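Local atomic coordinates of putative curved DNA-binding protein (Chaetomium thermophilum var. thermophilum DSM 1495, PDB entry 4IPA), a protein that probably takes part in ribosome biogenesis as an Arx1 protein of the methionine aminopeptidase-like M24 peptidase family, and may bind DNA. Residues A[110-119]-A[130-138]; A[341-349]-A[359-367]. All blocks are in the same frame, centred on the assembly; numbering follows the deposited sequence.

Contact 1 (A[110-119]-A[130-138]); sequences IQPGEPIKIQ and IVCDTIVAK
With chi1 at 62°, I135 sets CG1 between its own backbone N and carbonyl carbon, where I118 CD1 meets it. The latter residue turns to an intermediate chi2 of 133°, which carries its CD1 to 3.6 Å from I135 CG1; I135 CD1 touches the same methyl, and the two side chains meet at a slant. On this face, I116 CG1 lies against the methyl of A137. I110 CG2 reaches the same methyl at 3.3 Å from A137 CB, tighter than ordinary carbon contact, a local squeeze beside the strand ends.

Strands 115-124 and 127-136 form an antiparallel hairpin inside the family M24 domain, the family of the pita-bread fold. The register is fixed by paired backbone bonds. I116 N donates to I135 O at 2.8 Å, with the reciprocal bond. I118 N to D133 O is nearly straight at 173°, again with its reciprocal. Beyond the strands, A137 N donates to E114 O. G113 N then reaches A137 O at 2.9 Å, joining the type II turn from Q111 to E114 to the residue that follows strand 127-136.

The opposite face, with P115, K117 and T134, is partly polar. K117 and T134 lie alongside each other, K117 CG 3.3 Å from T134 OG1, while that hydroxyl bonds to the R344 carbonyl. Bends at the second and third torsions fold the lysine back, so that NZ stands 2.9 Å from P115 O, above the carbonyl plane; backbone oxygens of P89, A90 and V342 make four acceptors for its three N-H groups to share.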
loop_
_atom_site.group_PDB
_atom_site.type_symbol
_atom_site.label_atom_id
_atom_site.label_comp_id
_atom_site.label_asym_id
_atom_site.label_seq_id
_atom_site.Cartn_x
_atom_site.Cartn_y
_atom_site.Cartn_z
ATOM N N ILE A 110 -1.031 -15.510 -13.619
ATOM C CA ILE A 110 -2.170 -14.603 -13.593
ATOM C C ILE A 110 -3.400 -15.303 -14.179
ATOM O O ILE A 110 -3.351 -15.833 -15.288
ATOM C CB ILE A 110 -1.887 -13.325 -14.434
ATOM C CG1 ILE A 110 -0.605 -12.638 -13.964
ATOM C CG2 ILE A 110 -3.077 -12.360 -14.379
ATOM C CD1 ILE A 110 -0.654 -12.202 -12.507
ATOM N N GLN A 111 -4.492 -15.301 -13.426
ATOM C CA GLN A 111 -5.760 -15.853 -13.880
ATOM C C GLN A 111 -6.650 -14.748 -14.456
ATOM O O GLN A 111 -6.789 -13.682 -13.862
ATOM C CB GLN A 111 -6.481 -16.520 -12.712
ATOM C CG GLN A 111 -5.645 -17.552 -11.996
ATOM C CD GLN A 111 -5.247 -18.682 -12.917
ATOM O OE1 GLN A 111 -6.103 -19.399 -13.431
ATOM N NE2 GLN A 111 -3.945 -18.835 -13.150
ATOM N N PRO A 112 -7.273 -15.011 -15.610
ATOM C CA PRO A 112 -8.106 -14.002 -16.287
ATOM C C PRO A 112 -9.276 -13.494 -15.429
ATOM O O PRO A 112 -9.923 -14.259 -14.709
ATOM C CB PRO A 112 -8.618 -14.737 -17.534
ATOM C CG PRO A 112 -8.475 -16.222 -17.196
ATOM C CD PRO A 112 -7.269 -16.314 -16.304
ATOM N N GLY A 113 -9.523 -12.191 -15.510
ATOM C CA GLY A 113 -10.613 -11.549 -14.796
ATOM C C GLY A 113 -10.371 -11.323 -13.311
ATOM O O GLY A 113 -11.182 -10.703 -12.648
ATOM N N GLU A 114 -9.273 -11.844 -12.767
ATOM C CA GLU A 114 -9.045 -11.705 -11.332
ATOM C C GLU A 114 -8.554 -10.310 -10.977
ATOM O O GLU A 114 -7.871 -9.675 -11.769
ATOM C CB GLU A 114 -8.038 -12.729 -10.832
ATOM C CG GLU A 114 -8.643 -14.074 -10.555
ATOM C CD GLU A 114 -7.706 -14.964 -9.757
ATOM O OE1 GLU A 114 -8.078 -16.146 -9.526
ATOM O OE2 GLU A 114 -6.611 -14.476 -9.360
ATOM N N PRO A 115 -8.911 -9.835 -9.780
ATOM C CA PRO A 115 -8.379 -8.562 -9.276
ATOM C C PRO A 115 -6.970 -8.757 -8.711
ATOM O O PRO A 115 -6.785 -9.439 -7.715
ATOM C CB PRO A 115 -9.388 -8.164 -8.189
ATOM C CG PRO A 115 -9.966 -9.457 -7.729
ATOM C CD PRO A 115 -9.949 -10.401 -8.900
ATOM N N ILE A 116 -5.992 -8.158 -9.378
ATOM C CA ILE A 116 -4.580 -8.310 -9.055
ATOM C C ILE A 116 -4.088 -7.044 -8.374
ATOM O O ILE A 116 -4.262 -5.942 -8.912
ATOM C CB ILE A 116 -3.726 -8.520 -10.352
ATOM C CG1 ILE A 116 -4.244 -9.715 -11.169
ATOM C CG2 ILE A 116 -2.255 -8.681 -10.016
ATOM C CD1 ILE A 116 -4.355 -10.989 -10.361
ATOM N N LYS A 117 -3.479 -7.197 -7.199
ATOM C CA LYS A 117 -2.919 -6.067 -6.463
ATOM C C LYS A 117 -1.461 -5.924 -6.816
ATOM O O LYS A 117 -0.684 -6.853 -6.653
ATOM C CB LYS A 117 -3.058 -6.240 -4.946
ATOM C CG LYS A 117 -4.422 -5.923 -4.418
ATOM C CD LYS A 117 -5.444 -6.913 -4.955
ATOM C CE LYS A 117 -5.206 -8.312 -4.388
ATOM N NZ LYS A 117 -6.281 -9.260 -4.836
ATOM N N ILE A 118 -1.103 -4.755 -7.315
ATOM C CA ILE A 118 0.275 -4.472 -7.639
ATOM C C ILE A 118 0.756 -3.370 -6.707
ATOM O O ILE A 118 0.269 -2.237 -6.743
ATOM C CB ILE A 118 0.419 -4.077 -9.103
ATOM C CG1 ILE A 118 -0.182 -5.181 -9.983
ATOM C CG2 ILE A 118 1.891 -3.852 -9.450
ATOM C CD1 ILE A 118 -1.085 -4.676 -11.071
ATOM N N GLN A 119 1.673 -3.734 -5.828
ATOM C CA GLN A 119 2.195 -2.817 -4.833
ATOM C C GLN A 119 3.708 -2.834 -4.917
ATOM O O GLN A 119 4.341 -3.899 -4.896
ATOM C CB GLN A 119 1.717 -3.209 -3.436
ATOM C CG GLN A 119 2.322 -2.408 -2.285
ATOM C CD GLN A 119 1.527 -2.613 -0.989
ATOM O OE1 GLN A 119 2.056 -2.495 0.123
ATOM N NE2 GLN A 119 0.241 -2.926 -1.142
ATOM N N ILE A 130 5.176 4.427 -1.445
ATOM C CA ILE A 130 4.644 3.114 -1.777
ATOM C C ILE A 130 3.303 3.313 -2.493
ATOM O O ILE A 130 2.506 4.169 -2.092
ATOM C CB ILE A 130 4.481 2.233 -0.510
ATOM C CG1 ILE A 130 5.822 2.114 0.222
ATOM C CG2 ILE A 130 3.955 0.839 -0.873
ATOM C CD1 ILE A 130 5.768 1.287 1.502
ATOM N N VAL A 131 3.077 2.562 -3.571
ATOM C CA VAL A 131 1.828 2.650 -4.325
ATOM C C VAL A 131 1.225 1.265 -4.491
ATOM O O VAL A 131 1.950 0.279 -4.576
ATOM C CB VAL A 131 2.029 3.253 -5.758
ATOM C CG1 VAL A 131 2.563 4.660 -5.693
ATOM C CG2 VAL A 131 2.960 2.386 -6.592
ATOM N N CYS A 132 -0.101 1.199 -4.538
ATOM C CA CYS A 132 -0.795 -0.044 -4.842
ATOM C C CYS A 132 -2.031 0.267 -5.673
ATOM O O CYS A 132 -2.875 1.066 -5.257
ATOM C CB CYS A 132 -1.212 -0.798 -3.574
ATOM S SG CYS A 132 -2.147 -2.367 -3.889
ATOM N N ASP A 133 -2.115 -0.366 -6.844
ATOM C CA ASP A 133 -3.302 -0.323 -7.687
ATOM C C ASP A 133 -3.871 -1.747 -7.716
ATOM O O ASP A 133 -3.139 -2.728 -7.544
ATOM C CB ASP A 133 -2.923 0.133 -9.117
ATOM C CG ASP A 133 -4.146 0.561 -9.970
ATOM O OD1 ASP A 133 -5.263 0.712 -9.417
ATOM O OD2 ASP A 133 -3.976 0.767 -11.204
ATOM N N THR A 134 -5.177 -1.857 -7.915
ATOM C CA THR A 134 -5.768 -3.139 -8.246
ATOM C C THR A 134 -6.311 -3.075 -9.677
ATOM O O THR A 134 -7.068 -2.171 -10.027
ATOM C CB THR A 134 -6.879 -3.526 -7.267
ATOM O OG1 THR A 134 -6.330 -3.644 -5.953
ATOM C CG2 THR A 134 -7.514 -4.868 -7.670
ATOM N N ILE A 135 -5.903 -4.026 -10.505
ATOM C CA ILE A 135 -6.374 -4.083 -11.877
ATOM C C ILE A 135 -7.057 -5.421 -12.137
ATOM O O ILE A 135 -6.892 -6.379 -11.364
ATOM C CB ILE A 135 -5.222 -3.934 -12.872
ATOM C CG1 ILE A 135 -4.239 -5.090 -12.696
ATOM C CG2 ILE A 135 -4.529 -2.565 -12.712
ATOM C CD1 ILE A 135 -3.310 -5.234 -13.833
ATOM N N VAL A 136 -7.834 -5.475 -13.216
ATOM C CA VAL A 136 -8.467 -6.708 -13.662
ATOM C C VAL A 136 -7.569 -7.357 -14.701
ATOM O O VAL A 136 -7.233 -6.754 -15.721
ATOM C CB VAL A 136 -9.862 -6.449 -14.259
ATOM C CG1 VAL A 136 -10.489 -7.752 -14.778
ATOM C CG2 VAL A 136 -10.764 -5.814 -13.221
ATOM N N ALA A 137 -7.147 -8.582 -14.428
ATOM C CA ALA A 137 -6.270 -9.279 -15.346
ATOM C C ALA A 137 -6.982 -9.506 -16.681
ATOM O O ALA A 137 -8.092 -10.028 -16.721
ATOM C CB ALA A 137 -5.815 -10.587 -14.744
ATOM N N LYS A 138 -6.345 -9.107 -17.773
ATOM C CA LYS A 138 -6.976 -9.239 -19.076
ATOM C C LYS A 138 -5.999 -8.895 -20.190
ATOM O O LYS A 138 -4.964 -8.280 -19.948
ATOM C CB LYS A 138 -8.192 -8.310 -19.160
ATOM C CG LYS A 138 -7.812 -6.849 -19.314
ATOM C CD LYS A 138 -9.028 -5.941 -19.218
ATOM C CE LYS A 138 -8.611 -4.503 -18.949
ATOM N NZ LYS A 138 -8.008 -4.334 -17.581
#

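Contact 2 (A[341-349]-A[359-367]); sequences PVCRLLTTI and IGGPPAWDL
L345 and W365 approach from opposite directions and carry the apolar part of the contact. L345 CD2 comes to 3.5 Å from W365 CZ2, at an oblique angle to the indole, and its other methyl lies near CH2. The same CD2 also touches the proline ring, 3.9 Å from P362 CG. An alanine in place of L345 would probably open a gap between the strand and the indole, leaving P362 CG and W365 CZ2 without their apolar partner.

A sulfur-aromatic contact adds to this. The first torsion of C343, -177°, puts SG opposite the backbone N, and SG meets the ring at its edge, 79° off the normal, with CH2 the nearest atom at 3.8 Å.

Backbone bonding is confined to the T348 end. T348 N donates to G360 O at 2.7 Å, nearly in line with the C=O bond, and G360 N returns a longer bond of 3.2 Å to T348 O. I359 and G360 both face T348, which fits a classic beta bulge. Past it, the P362 ring lies across T347, with P362 CD 3.4 Å from L346 O.

The contact pairs strand 342-352 with 355-360, the edge strand of a five-stranded antiparallel sheet, and runs on into the loop after it; strand 250-258 flanks 342-352 on its other side. Helix 148-167 lies against C343 and brings F154 to the indole, while D133 of strand 127-136 accepts a hydrogen bond from W365 NE1.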
loop_
_atom_site.group_PDB
_atom_site.type_symbol
_atom_site.label_atom_id
_atom_site.label_comp_id
_atom_site.label_asym_id
_atom_site.label_seq_id
_atom_site.Cartn_x
_atom_site.Cartn_y
_atom_site.Cartn_z
ATOM N N PRO A 341 -12.446 -12.660 -3.264
ATOM C CA PRO A 341 -11.581 -11.643 -3.867
ATOM C C PRO A 341 -11.488 -10.380 -3.026
ATOM O O PRO A 341 -12.453 -10.005 -2.356
ATOM C CB PRO A 341 -12.292 -11.326 -5.184
ATOM C CG PRO A 341 -13.009 -12.596 -5.511
ATOM C CD PRO A 341 -13.518 -13.074 -4.177
ATOM N N VAL A 342 -10.324 -9.742 -3.061
ATOM C CA VAL A 342 -10.108 -8.490 -2.361
ATOM C C VAL A 342 -9.565 -7.439 -3.308
ATOM O O VAL A 342 -8.979 -7.759 -4.345
ATOM C CB VAL A 342 -9.144 -8.637 -1.166
ATOM C CG1 VAL A 342 -9.638 -9.728 -0.221
ATOM C CG2 VAL A 342 -7.719 -8.906 -1.650
ATOM N N CYS A 343 -9.782 -6.183 -2.941
ATOM C CA CYS A 343 -9.325 -5.050 -3.714
ATOM C C CYS A 343 -8.587 -4.091 -2.772
ATOM O O CYS A 343 -9.028 -3.878 -1.650
ATOM C CB CYS A 343 -10.540 -4.384 -4.358
ATOM S SG CYS A 343 -10.181 -2.993 -5.428
ATOM N N ARG A 344 -7.457 -3.537 -3.214
ATOM C CA ARG A 344 -6.654 -2.643 -2.361
ATOM C C ARG A 344 -6.108 -1.439 -3.126
ATOM O O ARG A 344 -5.750 -1.526 -4.312
ATOM C CB ARG A 344 -5.475 -3.389 -1.699
ATOM C CG ARG A 344 -5.872 -4.608 -0.856
ATOM C CD ARG A 344 -4.710 -5.116 0.028
ATOM N NE ARG A 344 -3.561 -5.526 -0.771
ATOM C CZ ARG A 344 -2.433 -4.825 -0.886
ATOM N NH1 ARG A 344 -2.277 -3.670 -0.236
ATOM N NH2 ARG A 344 -1.454 -5.289 -1.644
ATOM N N LEU A 345 -6.064 -0.304 -2.449
ATOM C CA LEU A 345 -5.362 0.857 -2.974
ATOM C C LEU A 345 -4.426 1.400 -1.910
ATOM O O LEU A 345 -4.710 1.326 -0.716
ATOM C CB LEU A 345 -6.349 1.942 -3.377
ATOM C CG LEU A 345 -7.293 1.584 -4.528
ATOM C CD1 LEU A 345 -8.515 2.520 -4.522
ATOM C CD2 LEU A 345 -6.544 1.638 -5.854
ATOM N N LEU A 346 -3.312 1.963 -2.352
ATOM C CA LEU A 346 -2.346 2.526 -1.440
ATOM C C LEU A 346 -1.787 3.757 -2.136
ATOM O O LEU A 346 -1.280 3.690 -3.263
ATOM C CB LEU A 346 -1.240 1.512 -1.082
ATOM C CG LEU A 346 -0.542 1.715 0.277
ATOM C CD1 LEU A 346 0.297 0.489 0.744
ATOM C CD2 LEU A 346 0.307 2.985 0.282
ATOM N N THR A 347 -1.915 4.883 -1.455
ATOM C CA THR A 347 -1.489 6.160 -1.981
ATOM C C THR A 347 -0.539 6.788 -0.970
ATOM O O THR A 347 -0.820 6.806 0.228
ATOM C CB THR A 347 -2.709 7.094 -2.168
ATOM O OG1 THR A 347 -3.706 6.443 -2.975
ATOM C CG2 THR A 347 -2.297 8.408 -2.825
ATOM N N THR A 348 0.584 7.312 -1.437
ATOM C CA THR A 348 1.453 8.097 -0.563
ATOM C C THR A 348 1.094 9.577 -0.687
ATOM O O THR A 348 1.176 10.138 -1.773
ATOM C CB THR A 348 2.930 7.874 -0.908
ATOM O OG1 THR A 348 3.275 6.514 -0.612
ATOM C CG2 THR A 348 3.831 8.834 -0.078
ATOM N N ILE A 349 0.671 10.194 0.411
ATOM C CA ILE A 349 0.239 11.592 0.379
ATOM C C ILE A 349 1.125 12.537 1.177
ATOM O O ILE A 349 1.854 12.128 2.081
ATOM C CB ILE A 349 -1.181 11.780 0.951
ATOM C CG1 ILE A 349 -1.176 11.479 2.456
ATOM C CG2 ILE A 349 -2.206 10.959 0.162
ATOM C CD1 ILE A 349 -2.505 11.697 3.147
ATOM N N ILE A 359 1.215 12.512 -3.649
ATOM C CA ILE A 359 2.553 12.530 -4.224
ATOM C C ILE A 359 2.696 11.371 -5.201
ATOM O O ILE A 359 3.197 11.527 -6.313
ATOM C CB ILE A 359 3.623 12.355 -3.137
ATOM C CG1 ILE A 359 3.327 13.259 -1.942
ATOM C CG2 ILE A 359 5.012 12.606 -3.698
ATOM C CD1 ILE A 359 4.239 12.980 -0.744
ATOM N N GLY A 360 2.250 10.204 -4.755
ATOM C CA GLY A 360 2.425 8.970 -5.497
ATOM C C GLY A 360 1.317 7.983 -5.200
ATOM O O GLY A 360 1.016 7.666 -4.041
ATOM N N GLY A 361 0.684 7.504 -6.258
ATOM C CA GLY A 361 -0.380 6.550 -6.094
ATOM C C GLY A 361 -0.763 5.983 -7.429
ATOM O O GLY A 361 -0.145 6.299 -8.446
ATOM N N PRO A 362 -1.799 5.148 -7.424
ATOM C CA PRO A 362 -2.375 4.495 -8.603
ATOM C C PRO A 362 -3.044 5.521 -9.506
ATOM O O PRO A 362 -3.435 6.599 -9.032
ATOM C CB PRO A 362 -3.429 3.565 -8.001
ATOM C CG PRO A 362 -3.840 4.278 -6.724
ATOM C CD PRO A 362 -2.552 4.847 -6.195
ATOM N N PRO A 363 -3.161 5.194 -10.804
ATOM C CA PRO A 363 -3.802 6.083 -11.772
ATOM C C PRO A 363 -5.288 6.122 -11.503
ATOM O O PRO A 363 -5.860 5.086 -11.197
ATOM C CB PRO A 363 -3.522 5.396 -13.119
ATOM C CG PRO A 363 -3.362 3.958 -12.780
ATOM C CD PRO A 363 -2.691 3.943 -11.427
ATOM N N ALA A 364 -5.891 7.300 -11.597
ATOM C CA ALA A 364 -7.319 7.464 -11.389
ATOM C C ALA A 364 -8.120 6.415 -12.164
ATOM O O ALA A 364 -7.792 6.084 -13.294
ATOM C CB ALA A 364 -7.741 8.873 -11.805
ATOM N N TRP A 365 -9.163 5.879 -11.544
ATOM C CA TRP A 365 -10.021 4.924 -12.221
ATOM C C TRP A 365 -11.108 5.633 -13.013
ATOM O O TRP A 365 -11.726 6.582 -12.533
ATOM C CB TRP A 365 -10.676 3.976 -11.220
ATOM C CG TRP A 365 -9.730 3.009 -10.603
ATOM C CD1 TRP A 365 -8.420 2.798 -10.947
ATOM C CD2 TRP A 365 -10.012 2.115 -9.521
ATOM N NE1 TRP A 365 -7.878 1.826 -10.139
ATOM C CE2 TRP A 365 -8.835 1.390 -9.259
ATOM C CE3 TRP A 365 -11.144 1.862 -8.747
ATOM C CZ2 TRP A 365 -8.760 0.421 -8.253
ATOM C CZ3 TRP A 365 -11.068 0.905 -7.750
ATOM C CH2 TRP A 365 -9.883 0.201 -7.508
ATOM N N ASP A 366 -11.334 5.160 -14.229
ATOM C CA ASP A 366 -12.447 5.639 -15.028
ATOM C C ASP A 366 -13.718 4.991 -14.483
ATOM O O ASP A 366 -13.946 3.791 -14.678
ATOM C CB ASP A 366 -12.226 5.253 -16.486
ATOM C CG ASP A 366 -13.386 5.638 -17.377
ATOM O OD1 ASP A 366 -14.247 6.438 -16.943
ATOM O OD2 ASP A 366 -13.431 5.128 -18.513
ATOM N N LEU A 367 -14.529 5.779 -13.785
ATOM C CA LEU A 367 -15.725 5.264 -13.139
ATOM C C LEU A 367 -16.776 4.854 -14.153
ATOM O O LEU A 367 -17.667 4.074 -13.832
ATOM C CB LEU A 367 -16.310 6.289 -12.169
ATOM C CG LEU A 367 -15.418 6.642 -10.983
ATOM C CD1 LEU A 367 -16.003 7.796 -10.174
ATOM C CD2 LEU A 367 -15.179 5.421 -10.093
#

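Both segments of contact 1 precede those of contact 2 in the sequence, and the centres of the two contacts lie about 11 Å apart. Each belongs to a hairpin: 115-124 with 127-136 in the three-stranded sheet, 342-352 with 355-360 in the five-stranded one. Strands 127-136 and 342-352 meet where the sheets adjoin. The evidence is a backbone bond between C132 and L346, and a probable side-chain bond from T348 OG1 to I130 O at 2.9 Å. Helix 148-167 touches both contacts, through T134 and V136 in one and C343 in the other. These bonds join the two sheets along strands 127-136 and 342-352, in the buried part of the protein.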